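Local coordinates for protein kinase (Staphylococcus aureus subsp. aureus Mu50, PDB 3PY9) that is the extracellular region of a membrane Ser/Thr kinase and probably binds cell-wall muropeptides through its PASTA domains, at residues D177-G181 with V203-K207; T216-D222 with R260-R266; Q233-I239 with S274-D280. All blocks are in the same frame, centred on the assembly; numbering follows the deposited sequence.

Interaction 1: residues D177-G181 with V203-K207; sequences DIDEG and VSKGK
Ser204 and the loop Ile178–Gly181 meet in a polar loop-to-strand contact at one end of the third PASTA domain, where strand 198-204 runs out beside the approach to strand 183-187. Backbone and hydroxyl share the work. Gly181 N gives a nearly straight bond (172°) to Ser204 O, at 2.6 Å, with the donor somewhat tilted from the carbonyl plane. The same oxygen receives a CA-H...O contact from Glu180, so two neighbouring loop residues converge on the last carbonyl of the strand. With OG anti to the backbone N (chi1 -178°), the side chain of Ser204 reaches across to the loop: OG donates to Ile178 O over 2.5 Å, a very short separation whose exact value deserves little weight. Its other role is as acceptor, taking Gly206 N at 3.3 Å in an ST turn that bends the chain just after the strand. One hydroxyl thus joins the loop and shapes the turn.

Carbon contacts fill in around these bonds. Ile178 CG2 lies 3.8 Å from Ser204 CB, and Val203 CG1 rests 4.0 Å from Gly181 CA, at a glycine with positive phi. Glu180 lays its CG alongside the Lys205–Gly206 peptide, 3.8 Å from Lys205 C. The ammonium of Lys205 itself leads elsewhere, to a salt bridge with Asp243 in the C-terminal region and a cation-pi contact with Tyr174. The arrangement belongs to the PASTA fold, a helix against a three-stranded sheet, in which the loop joining the first and second strands closes against the end of the third.

Interaction 2: residues T216-D222 with R260-R266; sequences TTTESVD and RIDIPLR
Thr217–Asp222 and Arg260–Leu265 run antiparallel, their axes 4.3 Å apart at the closest point and their directions 153° from each other. Thr217, Glu219 and Val221 form hydrogen-bonded pairs with Leu265, Ile263 and Ile261, each pair closing two N-H...O=C bonds. Five of the six approach their carbonyls fairly directly; the exception is Glu219 N, which meets Ile263 O from above the carbonyl plane at 3.1 Å. Pro264, which has no N-H, sits opposite Thr218 in a non-hydrogen-bonded pair and so costs this ladder nothing.

The two strands make a sheet of their own, packed on the larger sheet of the C-terminal domain in a beta-sandwich consistent with the immunoglobulin-like E-set fold. The inner face carries Val221, Ile261, Ile263 and Leu265. Val221 CG1, set between the backbone N and the carbonyl carbon (chi1 58°), touches Ile261 CG2 at 3.9 Å and Ile263 CD1 at 3.8 Å. Glu219 sets its CG against Leu265 CD1, while its carboxylate turns to a salt bridge with Lys287.

On the outer face the pairs are polar. Ser220 OG donates to Asp262 OD1 over 2.6 Å, meeting that oxygen on its anti side, and Thr218 CG2 lies against Asp262 CB. At one end Asp222 OD1 sits over a face of the Arg260 guanidinium, 3.0 Å from NE, with the two flat groups turned 60° apart; no N-H points at the oxygen, so the attraction is one of charge. At the other end Thr216 and Arg266 lie side by side, and Arg266 NE makes a weak, bent bond to Thr216 OG1 at 2.6 Å.

Interaction 3: residues Q233-I239 with S274-D280; sequences QKVKVYI and SYIVKVD
Gln233–Ile239 and Ser274–Val279 pair antiparallel within the larger sheet of a sandwich consistent with the immunoglobulin-like E-set fold, strand 233-241 also bonding to strand 251-255 and strand 272-279 to strand 282-290. Backbone bonds join Lys236 with Lys278 and Tyr238 with Ile276, two in each pair. At the end of the ladder a side chain takes over: Asp280 N donates to Lys234 O at 2.8 Å, but the return bond runs from Lys234 N to Asp280 OD1 at 3.0 Å, reaching the oxygen from above the carboxylate plane. Asp280 has positive phi, so the chain is already turning there.

Apolar contacts gather on the inner face. Val235 CG1 meets Val277 CG1 at 3.7 Å, Val235 CG2 meets Val279 CG2 at 4.0 Å, and Val237 and Val277 stand side by side. Near the Asp280 end, the Gln233 amide lies against Val279 CG1, its OE1 accepting from Thr226 N.

Tyr238 and Lys278 share the other face. With CG beside its own backbone N (chi1 -52°), the tyrosine side chain crosses the extended lysine at about a right angle, and its CE2 lies 3.8 Å from Lys278 CD.

How the interactions relate
From the N terminus, interaction 1 comes first and is complete before the others open: it brings the loop ahead of strand 183-187 back to the end of strand 198-204, within the third PASTA domain. The chain then enters the C-terminal domain, where interactions 2 and 3 cross, their segments alternating as 216-222, 233-239, 260-266 and 274-280. Each lies within one sheet, so the partners of each pairing are separated by a strand of the other. Their centres lie 12 Å apart, and the sheets touch directly: Ile263 CG2 packs on Ile239 CD1 at 3.5 Å. Interaction 1 touches neither, its nearest atoms about 10 Å from those of interaction 2, though its Lys205 reaches Asp243 of the C-terminal domain.

Interaction 1: residues D177-G181 with V203-K207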
ATOM      1  N   ASP A 177     -41.261  -8.880  -3.838  1.00 54.89           N
ATOM      2  CA  ASP A 177     -40.875 -10.124  -4.516  1.00 55.01           C
ATOM      3  C   ASP A 177     -39.588 -10.819  -4.022  1.00 54.48           C
ATOM      4  O   ASP A 177     -39.207 -11.867  -4.553  1.00 54.50           O
ATOM      5  CB  ASP A 177     -40.855  -9.950  -6.053  1.00 55.58           C
ATOM      6  CG  ASP A 177     -40.251  -8.617  -6.512  1.00 57.91           C
ATOM      7  OD1 ASP A 177     -40.777  -7.544  -6.137  1.00 59.98           O
ATOM      8  OD2 ASP A 177     -39.273  -8.643  -7.296  1.00 60.24           O
ATOM      9  N   ILE A 178     -38.931 -10.252  -3.008  1.00 53.56           N
ATOM     10  CA  ILE A 178     -37.701 -10.839  -2.472  1.00 52.45           C
ATOM     11  C   ILE A 178     -37.840 -11.145  -0.977  1.00 51.95           C
ATOM     12  O   ILE A 178     -38.093 -10.245  -0.180  1.00 51.47           O
ATOM     13  CB  ILE A 178     -36.454  -9.912  -2.692  1.00 52.73           C
ATOM     14  CG1 ILE A 178     -36.436  -9.243  -4.089  1.00 52.21           C
ATOM     15  CG2 ILE A 178     -35.148 -10.656  -2.360  1.00 51.78           C
ATOM     16  CD1 ILE A 178     -36.252 -10.174  -5.282  1.00 53.46           C
ATOM     17  N   ASP A 179     -37.663 -12.416  -0.608  1.00 51.28           N
ATOM     18  CA  ASP A 179     -37.792 -12.857   0.781  1.00 50.54           C
ATOM     19  C   ASP A 179     -36.916 -12.053   1.715  1.00 50.52           C
ATOM     20  O   ASP A 179     -35.832 -11.591   1.336  1.00 50.72           O
ATOM     21  CB  ASP A 179     -37.420 -14.336   0.940  1.00 50.81           C
ATOM     22  CG  ASP A 179     -38.432 -15.271   0.313  1.00 50.84           C
ATOM     23  OD1 ASP A 179     -39.406 -14.779  -0.299  1.00 50.81           O
ATOM     24  OD2 ASP A 179     -38.243 -16.506   0.431  1.00 50.86           O
ATOM     25  N   GLU A 180     -37.393 -11.891   2.942  1.00 49.74           N
ATOM     26  CA  GLU A 180     -36.628 -11.234   3.978  1.00 49.31           C
ATOM     27  C   GLU A 180     -35.220 -11.857   4.073  1.00 48.14           C
ATOM     28  O   GLU A 180     -35.072 -13.079   4.157  1.00 47.80           O
ATOM     29  CB  GLU A 180     -37.378 -11.362   5.307  1.00 49.59           C
ATOM     30  CG  GLU A 180     -37.106 -10.246   6.287  1.00 52.12           C
ATOM     31  CD  GLU A 180     -37.578 -10.572   7.694  1.00 56.03           C
ATOM     32  OE1 GLU A 180     -38.620 -11.259   7.851  1.00 56.93           O
ATOM     33  OE2 GLU A 180     -36.893 -10.134   8.647  1.00 57.57           O
ATOM     34  N   GLY A 181     -34.194 -11.012   4.023  1.00 47.04           N
ATOM     35  CA  GLY A 181     -32.825 -11.466   4.206  1.00 45.82           C
ATOM     36  C   GLY A 181     -32.191 -11.994   2.931  1.00 45.68           C
ATOM     37  O   GLY A 181     -31.049 -12.475   2.954  1.00 45.38           O
ATOM     38  N   VAL A 203     -30.433  -5.437   0.582  1.00 38.69           N
ATOM     39  CA  VAL A 203     -31.006  -6.614   1.228  1.00 40.50           C
ATOM     40  C   VAL A 203     -32.489  -6.391   1.555  1.00 41.65           C
ATOM     41  O   VAL A 203     -32.916  -5.275   1.898  1.00 41.29           O
ATOM     42  CB  VAL A 203     -30.205  -6.990   2.503  1.00 40.75           C
ATOM     43  CG1 VAL A 203     -30.764  -8.243   3.165  1.00 40.35           C
ATOM     44  CG2 VAL A 203     -28.716  -7.184   2.158  1.00 41.56           C
ATOM     45  N   SER A 204     -33.266  -7.459   1.414  1.00 42.99           N
ATOM     46  CA  SER A 204     -34.701  -7.397   1.628  1.00 44.94           C
ATOM     47  C   SER A 204     -35.058  -7.512   3.111  1.00 45.78           C
ATOM     48  O   SER A 204     -34.626  -8.444   3.804  1.00 45.50           O
ATOM     49  CB  SER A 204     -35.409  -8.495   0.812  1.00 45.02           C
ATOM     50  OG  SER A 204     -36.819  -8.425   0.957  1.00 46.36           O
ATOM     51  N   LYS A 205     -35.848  -6.547   3.581  1.00 47.52           N
ATOM     52  CA  LYS A 205     -36.480  -6.621   4.897  1.00 48.73           C
ATOM     53  C   LYS A 205     -38.001  -6.869   4.779  1.00 50.10           C
ATOM     54  O   LYS A 205     -38.797  -6.396   5.612  1.00 49.86           O
ATOM     55  CB  LYS A 205     -36.174  -5.364   5.720  1.00 48.34           C
ATOM     56  CG  LYS A 205     -36.517  -4.074   5.038  1.00 47.61           C
ATOM     57  CD  LYS A 205     -36.537  -2.943   6.034  1.00 45.88           C
ATOM     58  CE  LYS A 205     -36.485  -1.595   5.339  1.00 45.06           C
ATOM     59  NZ  LYS A 205     -36.683  -0.519   6.343  1.00 43.77           N
ATOM     60  N   GLY A 206     -38.383  -7.628   3.747  1.00 51.23           N
ATOM     61  CA  GLY A 206     -39.791  -7.936   3.461  1.00 52.75           C
ATOM     62  C   GLY A 206     -40.647  -6.784   2.937  1.00 53.78           C
ATOM     63  O   GLY A 206     -40.137  -5.733   2.542  1.00 53.25           O
ATOM     64  N   LYS A 207     -41.964  -6.998   2.953  1.00 55.16           N
ATOM     65  CA  LYS A 207     -42.948  -6.032   2.449  1.00 56.24           C
ATOM     66  C   LYS A 207     -43.275  -4.928   3.465  1.00 56.84           C
ATOM     67  O   LYS A 207     -43.343  -5.192   4.664  1.00 56.62           O
ATOM     68  CB  LYS A 207     -44.230  -6.762   2.021  1.00 56.58           C
ATOM     69  CG  LYS A 207     -44.009  -7.893   1.005  1.00 56.73           C
ATOM     70  CD  LYS A 207     -43.938  -9.256   1.689  1.00 56.82           C
ATOM     71  CE  LYS A 207     -45.258 -10.003   1.592  1.00 56.52           C
ATOM     72  NZ  LYS A 207     -45.339 -10.867   0.370  1.00 55.80           N
TER

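Interaction 2: residues T216-D222 with R260-R266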
ATOM      1  N   THR A 216     -47.919   7.220  14.641  1.00 65.34           N
ATOM      2  CA  THR A 216     -47.826   8.340  13.708  1.00 64.54           C
ATOM      3  C   THR A 216     -48.035   9.691  14.396  1.00 63.99           C
ATOM      4  O   THR A 216     -49.069   9.927  15.037  1.00 64.29           O
ATOM      5  CB  THR A 216     -48.823   8.182  12.523  1.00 64.55           C
ATOM      6  OG1 THR A 216     -48.680   6.880  11.948  1.00 64.36           O
ATOM      7  CG2 THR A 216     -48.578   9.233  11.436  1.00 64.87           C
ATOM      8  N   THR A 217     -47.033  10.557  14.263  1.00 62.64           N
ATOM      9  CA  THR A 217     -47.111  11.938  14.712  1.00 61.30           C
ATOM     10  C   THR A 217     -46.708  12.872  13.582  1.00 60.35           C
ATOM     11  O   THR A 217     -45.784  12.577  12.812  1.00 60.33           O
ATOM     12  CB  THR A 217     -46.180  12.226  15.914  1.00 61.37           C
ATOM     13  OG1 THR A 217     -45.238  11.157  16.064  1.00 61.27           O
ATOM     14  CG2 THR A 217     -46.976  12.374  17.197  1.00 61.36           C
ATOM     15  N   THR A 218     -47.424  13.987  13.471  1.00 58.87           N
ATOM     16  CA  THR A 218     -46.936  15.121  12.710  1.00 57.20           C
ATOM     17  C   THR A 218     -46.480  16.148  13.736  1.00 56.08           C
ATOM     18  O   THR A 218     -47.287  16.696  14.495  1.00 55.85           O
ATOM     19  CB  THR A 218     -47.996  15.712  11.772  1.00 57.24           C
ATOM     20  OG1 THR A 218     -48.662  14.653  11.079  1.00 57.53           O
ATOM     21  CG2 THR A 218     -47.342  16.611  10.745  1.00 57.16           C
ATOM     22  N   GLU A 219     -45.168  16.352  13.787  1.00 54.44           N
ATOM     23  CA  GLU A 219     -44.587  17.378  14.626  1.00 52.58           C
ATOM     24  C   GLU A 219     -44.496  18.656  13.809  1.00 51.62           C
ATOM     25  O   GLU A 219     -44.143  18.623  12.632  1.00 51.51           O
ATOM     26  CB  GLU A 219     -43.205  16.945  15.115  1.00 52.48           C
ATOM     27  CG  GLU A 219     -43.241  15.810  16.134  1.00 51.35           C
ATOM     28  CD  GLU A 219     -43.646  16.251  17.544  1.00 50.79           C
ATOM     29  OE1 GLU A 219     -43.533  17.452  17.883  1.00 50.55           O
ATOM     30  OE2 GLU A 219     -44.066  15.380  18.330  1.00 50.68           O
ATOM     31  N   SER A 220     -44.847  19.774  14.428  1.00 50.28           N
ATOM     32  CA  SER A 220     -44.700  21.076  13.795  1.00 48.97           C
ATOM     33  C   SER A 220     -43.543  21.854  14.404  1.00 47.58           C
ATOM     34  O   SER A 220     -43.382  21.886  15.629  1.00 46.94           O
ATOM     35  CB  SER A 220     -45.989  21.881  13.919  1.00 49.10           C
ATOM     36  OG  SER A 220     -46.893  21.502  12.908  1.00 49.75           O
ATOM     37  N   VAL A 221     -42.746  22.475  13.538  1.00 45.93           N
ATOM     38  CA  VAL A 221     -41.681  23.389  13.967  1.00 44.29           C
ATOM     39  C   VAL A 221     -41.725  24.680  13.134  1.00 42.91           C
ATOM     40  O   VAL A 221     -41.854  24.626  11.906  1.00 42.72           O
ATOM     41  CB  VAL A 221     -40.250  22.709  13.922  1.00 44.41           C
ATOM     42  CG1 VAL A 221     -39.916  22.204  12.531  1.00 44.99           C
ATOM     43  CG2 VAL A 221     -39.177  23.655  14.410  1.00 43.34           C
ATOM     44  N   ASP A 222     -41.653  25.824  13.813  1.00 40.93           N
ATOM     45  CA  ASP A 222     -41.513  27.112  13.150  1.00 39.51           C
ATOM     46  C   ASP A 222     -40.034  27.370  12.847  1.00 37.28           C
ATOM     47  O   ASP A 222     -39.223  27.541  13.769  1.00 36.57           O
ATOM     48  CB  ASP A 222     -42.017  28.246  14.044  1.00 40.31           C
ATOM     49  CG  ASP A 222     -43.518  28.302  14.151  1.00 43.03           C
ATOM     50  OD1 ASP A 222     -44.216  28.078  13.137  1.00 46.31           O
ATOM     51  OD2 ASP A 222     -43.995  28.594  15.270  1.00 46.28           O
ATOM     52  N   ARG A 260     -43.608  27.626   9.085  1.00 43.12           N
ATOM     53  CA  ARG A 260     -44.059  26.503   9.890  1.00 45.17           C
ATOM     54  C   ARG A 260     -43.892  25.271   9.024  1.00 45.66           C
ATOM     55  O   ARG A 260     -44.298  25.253   7.865  1.00 45.94           O
ATOM     56  CB  ARG A 260     -45.528  26.698  10.327  1.00 45.78           C
ATOM     57  CG  ARG A 260     -46.233  25.457  10.889  1.00 47.55           C
ATOM     58  CD  ARG A 260     -46.154  25.393  12.404  1.00 54.53           C
ATOM     59  NE  ARG A 260     -46.798  26.547  13.044  1.00 59.47           N
ATOM     60  CZ  ARG A 260     -46.886  26.738  14.364  1.00 61.51           C
ATOM     61  NH1 ARG A 260     -46.376  25.847  15.216  1.00 61.52           N
ATOM     62  NH2 ARG A 260     -47.484  27.831  14.834  1.00 62.51           N
ATOM     63  N   ILE A 261     -43.254  24.255   9.582  1.00 46.83           N
ATOM     64  CA  ILE A 261     -42.963  23.028   8.849  1.00 48.00           C
ATOM     65  C   ILE A 261     -43.452  21.848   9.657  1.00 48.50           C
ATOM     66  O   ILE A 261     -43.335  21.838  10.870  1.00 48.35           O
ATOM     67  CB  ILE A 261     -41.450  22.935   8.484  1.00 47.97           C
ATOM     68  CG1 ILE A 261     -41.259  23.238   6.997  1.00 49.29           C
ATOM     69  CG2 ILE A 261     -40.832  21.573   8.809  1.00 48.19           C
ATOM     70  CD1 ILE A 261     -41.367  24.710   6.653  1.00 50.74           C
ATOM     71  N   ASP A 262     -44.027  20.874   8.967  1.00 49.77           N
ATOM     72  CA  ASP A 262     -44.569  19.693   9.617  1.00 50.58           C
ATOM     73  C   ASP A 262     -43.669  18.511   9.321  1.00 50.86           C
ATOM     74  O   ASP A 262     -43.218  18.331   8.194  1.00 50.53           O
ATOM     75  CB  ASP A 262     -46.001  19.437   9.149  1.00 50.76           C
ATOM     76  CG  ASP A 262     -46.871  20.674   9.237  1.00 51.35           C
ATOM     77  OD1 ASP A 262     -46.841  21.374  10.263  1.00 52.85           O
ATOM     78  OD2 ASP A 262     -47.583  20.960   8.267  1.00 53.84           O
ATOM     79  N   ILE A 263     -43.383  17.722  10.348  1.00 51.86           N
ATOM     80  CA  ILE A 263     -42.467  16.602  10.187  1.00 53.37           C
ATOM     81  C   ILE A 263     -43.126  15.286  10.607  1.00 54.47           C
ATOM     82  O   ILE A 263     -43.233  15.001  11.799  1.00 55.09           O
ATOM     83  CB  ILE A 263     -41.140  16.832  10.936  1.00 53.00           C
ATOM     84  CG1 ILE A 263     -40.438  18.089  10.413  1.00 52.63           C
ATOM     85  CG2 ILE A 263     -40.235  15.648  10.743  1.00 53.28           C
ATOM     86  CD1 ILE A 263     -39.392  18.633  11.337  1.00 51.85           C
ATOM     87  N   PRO A 264     -43.609  14.499   9.625  1.00 55.64           N
ATOM     88  CA  PRO A 264     -44.209  13.205   9.950  1.00 56.39           C
ATOM     89  C   PRO A 264     -43.173  12.209  10.493  1.00 57.21           C
ATOM     90  O   PRO A 264     -42.115  12.000   9.870  1.00 57.24           O
ATOM     91  CB  PRO A 264     -44.773  12.731   8.603  1.00 56.32           C
ATOM     92  CG  PRO A 264     -43.950  13.439   7.580  1.00 55.99           C
ATOM     93  CD  PRO A 264     -43.644  14.773   8.173  1.00 55.48           C
ATOM     94  N   LEU A 265     -43.480  11.625  11.655  1.00 57.99           N
ATOM     95  CA  LEU A 265     -42.645  10.582  12.269  1.00 58.79           C
ATOM     96  C   LEU A 265     -43.447   9.302  12.560  1.00 59.55           C
ATOM     97  O   LEU A 265     -44.563   9.361  13.099  1.00 59.66           O
ATOM     98  CB  LEU A 265     -41.999  11.094  13.562  1.00 58.51           C
ATOM     99  CG  LEU A 265     -41.324  12.469  13.564  1.00 57.91           C
ATOM    100  CD1 LEU A 265     -41.123  12.937  14.977  1.00 56.80           C
ATOM    101  CD2 LEU A 265     -40.001  12.441  12.816  1.00 58.24           C
ATOM    102  N   ARG A 266     -42.876   8.153  12.200  1.00 60.43           N
ATOM    103  CA  ARG A 266     -43.484   6.860  12.529  1.00 61.34           C
ATOM    104  C   ARG A 266     -42.563   6.002  13.411  1.00 61.67           C
ATOM    105  O   ARG A 266     -41.439   5.657  13.028  1.00 61.58           O
ATOM    106  CB  ARG A 266     -43.960   6.122  11.271  1.00 61.54           C
ATOM    107  CG  ARG A 266     -45.070   6.848  10.517  1.00 63.12           C
ATOM    108  CD  ARG A 266     -46.015   5.895   9.781  1.00 65.99           C
ATOM    109  NE  ARG A 266     -47.379   6.440   9.693  1.00 68.70           N
ATOM    110  CZ  ARG A 266     -48.329   6.045   8.836  1.00 69.93           C
ATOM    111  NH1 ARG A 266     -48.098   5.080   7.944  1.00 69.73           N
ATOM    112  NH2 ARG A 266     -49.527   6.628   8.868  1.00 70.44           N
TER

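Interaction 3: residues Q233-I239 with S274-D280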
ATOM      1  N   GLN A 233     -32.604  30.779   2.043  1.00 31.16           N
ATOM      2  CA  GLN A 233     -31.781  29.857   2.801  1.00 31.17           C
ATOM      3  C   GLN A 233     -32.326  28.470   2.557  1.00 32.07           C
ATOM      4  O   GLN A 233     -33.542  28.278   2.394  1.00 32.05           O
ATOM      5  CB  GLN A 233     -31.880  30.154   4.284  1.00 31.01           C
ATOM      6  CG  GLN A 233     -31.352  31.490   4.703  1.00 30.46           C
ATOM      7  CD  GLN A 233     -31.538  31.731   6.178  1.00 28.72           C
ATOM      8  OE1 GLN A 233     -32.649  31.738   6.675  1.00 28.47           O
ATOM      9  NE2 GLN A 233     -30.441  31.924   6.889  1.00 32.34           N
ATOM     10  N   LYS A 234     -31.432  27.500   2.567  1.00 32.33           N
ATOM     11  CA  LYS A 234     -31.812  26.127   2.348  1.00 34.27           C
ATOM     12  C   LYS A 234     -32.056  25.395   3.669  1.00 33.78           C
ATOM     13  O   LYS A 234     -31.230  25.417   4.582  1.00 33.28           O
ATOM     14  CB  LYS A 234     -30.725  25.413   1.560  1.00 34.07           C
ATOM     15  CG  LYS A 234     -31.221  24.178   0.805  1.00 36.34           C
ATOM     16  CD  LYS A 234     -30.051  23.307   0.294  1.00 36.56           C
ATOM     17  CE  LYS A 234     -28.743  24.088   0.141  1.00 38.58           C
ATOM     18  NZ  LYS A 234     -28.890  25.292  -0.729  1.00 42.87           N
ATOM     19  N   VAL A 235     -33.203  24.740   3.750  1.00 33.76           N
ATOM     20  CA  VAL A 235     -33.560  23.988   4.933  1.00 34.80           C
ATOM     21  C   VAL A 235     -33.391  22.516   4.609  1.00 35.57           C
ATOM     22  O   VAL A 235     -33.786  22.063   3.538  1.00 34.97           O
ATOM     23  CB  VAL A 235     -35.002  24.297   5.389  1.00 34.50           C
ATOM     24  CG1 VAL A 235     -35.347  23.559   6.672  1.00 34.80           C
ATOM     25  CG2 VAL A 235     -35.168  25.785   5.568  1.00 33.54           C
ATOM     26  N   LYS A 236     -32.771  21.791   5.536  1.00 36.71           N
ATOM     27  CA  LYS A 236     -32.649  20.347   5.434  1.00 38.14           C
ATOM     28  C   LYS A 236     -33.120  19.733   6.740  1.00 38.95           C
ATOM     29  O   LYS A 236     -32.636  20.087   7.830  1.00 38.90           O
ATOM     30  CB  LYS A 236     -31.207  19.938   5.111  1.00 38.62           C
ATOM     31  CG  LYS A 236     -30.782  20.264   3.688  1.00 40.02           C
ATOM     32  CD  LYS A 236     -29.375  19.792   3.398  1.00 42.77           C
ATOM     33  CE  LYS A 236     -28.778  20.580   2.237  1.00 45.76           C
ATOM     34  NZ  LYS A 236     -28.306  21.931   2.697  1.00 49.27           N
ATOM     35  N   VAL A 237     -34.084  18.830   6.608  1.00 39.94           N
ATOM     36  CA  VAL A 237     -34.701  18.134   7.715  1.00 41.02           C
ATOM     37  C   VAL A 237     -34.214  16.682   7.681  1.00 42.43           C
ATOM     38  O   VAL A 237     -34.341  15.981   6.662  1.00 42.40           O
ATOM     39  CB  VAL A 237     -36.242  18.195   7.614  1.00 41.18           C
ATOM     40  CG1 VAL A 237     -36.900  17.688   8.897  1.00 40.82           C
ATOM     41  CG2 VAL A 237     -36.713  19.625   7.304  1.00 40.42           C
ATOM     42  N   TYR A 238     -33.627  16.246   8.788  1.00 43.43           N
ATOM     43  CA  TYR A 238     -33.126  14.876   8.918  1.00 44.75           C
ATOM     44  C   TYR A 238     -33.954  14.199   9.984  1.00 45.71           C
ATOM     45  O   TYR A 238     -34.168  14.765  11.053  1.00 45.79           O
ATOM     46  CB  TYR A 238     -31.640  14.840   9.302  1.00 44.12           C
ATOM     47  CG  TYR A 238     -30.738  15.669   8.420  1.00 44.28           C
ATOM     48  CD1 TYR A 238     -29.979  15.082   7.407  1.00 44.15           C
ATOM     49  CD2 TYR A 238     -30.638  17.055   8.598  1.00 44.72           C
ATOM     50  CE1 TYR A 238     -29.137  15.862   6.591  1.00 44.54           C
ATOM     51  CE2 TYR A 238     -29.815  17.837   7.795  1.00 43.03           C
ATOM     52  CZ  TYR A 238     -29.062  17.240   6.794  1.00 44.56           C
ATOM     53  OH  TYR A 238     -28.238  18.037   6.012  1.00 43.81           O
ATOM     54  N   ILE A 239     -34.431  12.999   9.672  1.00 47.31           N
ATOM     55  CA  ILE A 239     -35.325  12.246  10.556  1.00 48.71           C
ATOM     56  C   ILE A 239     -34.691  10.911  10.942  1.00 49.51           C
ATOM     57  O   ILE A 239     -34.082  10.254  10.104  1.00 50.24           O
ATOM     58  CB  ILE A 239     -36.732  12.038   9.888  1.00 48.51           C
ATOM     59  CG1 ILE A 239     -37.627  13.238  10.142  1.00 48.59           C
ATOM     60  CG2 ILE A 239     -37.458  10.836  10.425  1.00 48.52           C
ATOM     61  CD1 ILE A 239     -37.463  14.340   9.135  1.00 50.20           C
ATOM     62  N   SER A 274     -36.579  11.027  16.203  1.00 46.24           N
ATOM     63  CA  SER A 274     -36.096  12.388  16.348  1.00 44.72           C
ATOM     64  C   SER A 274     -35.990  13.108  14.990  1.00 43.76           C
ATOM     65  O   SER A 274     -35.898  12.463  13.925  1.00 43.42           O
ATOM     66  CB  SER A 274     -34.750  12.402  17.092  1.00 44.81           C
ATOM     67  OG  SER A 274     -33.736  11.671  16.414  1.00 44.64           O
ATOM     68  N   TYR A 275     -36.032  14.442  15.035  1.00 41.82           N
ATOM     69  CA  TYR A 275     -35.726  15.258  13.865  1.00 39.80           C
ATOM     70  C   TYR A 275     -34.681  16.321  14.156  1.00 38.83           C
ATOM     71  O   TYR A 275     -34.610  16.850  15.278  1.00 39.01           O
ATOM     72  CB  TYR A 275     -36.979  15.903  13.283  1.00 39.54           C
ATOM     73  CG  TYR A 275     -37.632  16.956  14.149  1.00 38.68           C
ATOM     74  CD1 TYR A 275     -38.785  16.660  14.864  1.00 38.33           C
ATOM     75  CD2 TYR A 275     -37.113  18.263  14.233  1.00 37.17           C
ATOM     76  CE1 TYR A 275     -39.409  17.622  15.653  1.00 37.88           C
ATOM     77  CE2 TYR A 275     -37.713  19.223  15.023  1.00 36.69           C
ATOM     78  CZ  TYR A 275     -38.872  18.897  15.728  1.00 38.60           C
ATOM     79  OH  TYR A 275     -39.502  19.833  16.518  1.00 39.57           O
ATOM     80  N   ILE A 276     -33.860  16.600  13.153  1.00 37.13           N
ATOM     81  CA  ILE A 276     -33.000  17.770  13.152  1.00 35.99           C
ATOM     82  C   ILE A 276     -33.399  18.606  11.961  1.00 34.69           C
ATOM     83  O   ILE A 276     -33.600  18.075  10.876  1.00 34.35           O
ATOM     84  CB  ILE A 276     -31.506  17.428  12.940  1.00 36.16           C
ATOM     85  CG1 ILE A 276     -31.066  16.218  13.776  1.00 38.22           C
ATOM     86  CG2 ILE A 276     -30.647  18.655  13.163  1.00 34.89           C
ATOM     87  CD1 ILE A 276     -30.654  16.543  15.165  1.00 40.21           C
ATOM     88  N   VAL A 277     -33.486  19.916  12.168  1.00 33.61           N
ATOM     89  CA  VAL A 277     -33.713  20.877  11.099  1.00 31.90           C
ATOM     90  C   VAL A 277     -32.516  21.819  11.055  1.00 31.26           C
ATOM     91  O   VAL A 277     -32.286  22.569  12.006  1.00 30.82           O
ATOM     92  CB  VAL A 277     -34.966  21.740  11.353  1.00 31.44           C
ATOM     93  CG1 VAL A 277     -35.136  22.759  10.240  1.00 30.68           C
ATOM     94  CG2 VAL A 277     -36.233  20.885  11.505  1.00 31.75           C
ATOM     95  N   LYS A 278     -31.793  21.795   9.942  1.00 30.86           N
ATOM     96  CA  LYS A 278     -30.691  22.721   9.665  1.00 31.21           C
ATOM     97  C   LYS A 278     -31.065  23.767   8.614  1.00 31.35           C
ATOM     98  O   LYS A 278     -31.893  23.498   7.734  1.00 31.67           O
ATOM     99  CB  LYS A 278     -29.466  21.952   9.180  1.00 31.38           C
ATOM    100  CG  LYS A 278     -28.995  20.882  10.147  1.00 33.91           C
ATOM    101  CD  LYS A 278     -27.677  20.309   9.682  1.00 37.32           C
ATOM    102  CE  LYS A 278     -27.215  19.182  10.564  1.00 38.38           C
ATOM    103  NZ  LYS A 278     -26.018  18.569   9.938  1.00 38.78           N
ATOM    104  N   VAL A 279     -30.458  24.956   8.722  1.00 30.96           N
ATOM    105  CA  VAL A 279     -30.701  26.075   7.810  1.00 30.47           C
ATOM    106  C   VAL A 279     -29.341  26.587   7.357  1.00 31.42           C
ATOM    107  O   VAL A 279     -28.537  27.053   8.178  1.00 31.42           O
ATOM    108  CB  VAL A 279     -31.555  27.221   8.466  1.00 30.58           C
ATOM    109  CG1 VAL A 279     -31.623  28.424   7.557  1.00 27.60           C
ATOM    110  CG2 VAL A 279     -32.990  26.735   8.819  1.00 26.86           C
ATOM    111  N   ASP A 280     -29.073  26.482   6.058  1.00 31.69           N
ATOM    112  CA  ASP A 280     -27.713  26.729   5.546  1.00 32.55           C
ATOM    113  C   ASP A 280     -26.605  26.036   6.371  1.00 33.02           C
ATOM    114  O   ASP A 280     -25.591  26.655   6.709  1.00 33.50           O
ATOM    115  CB  ASP A 280     -27.443  28.233   5.476  1.00 31.89           C
ATOM    116  CG  ASP A 280     -28.154  28.898   4.323  1.00 32.45           C
ATOM    117  OD1 ASP A 280     -28.584  28.221   3.374  1.00 31.52           O
ATOM    118  OD2 ASP A 280     -28.273  30.121   4.358  1.00 35.74           O
TER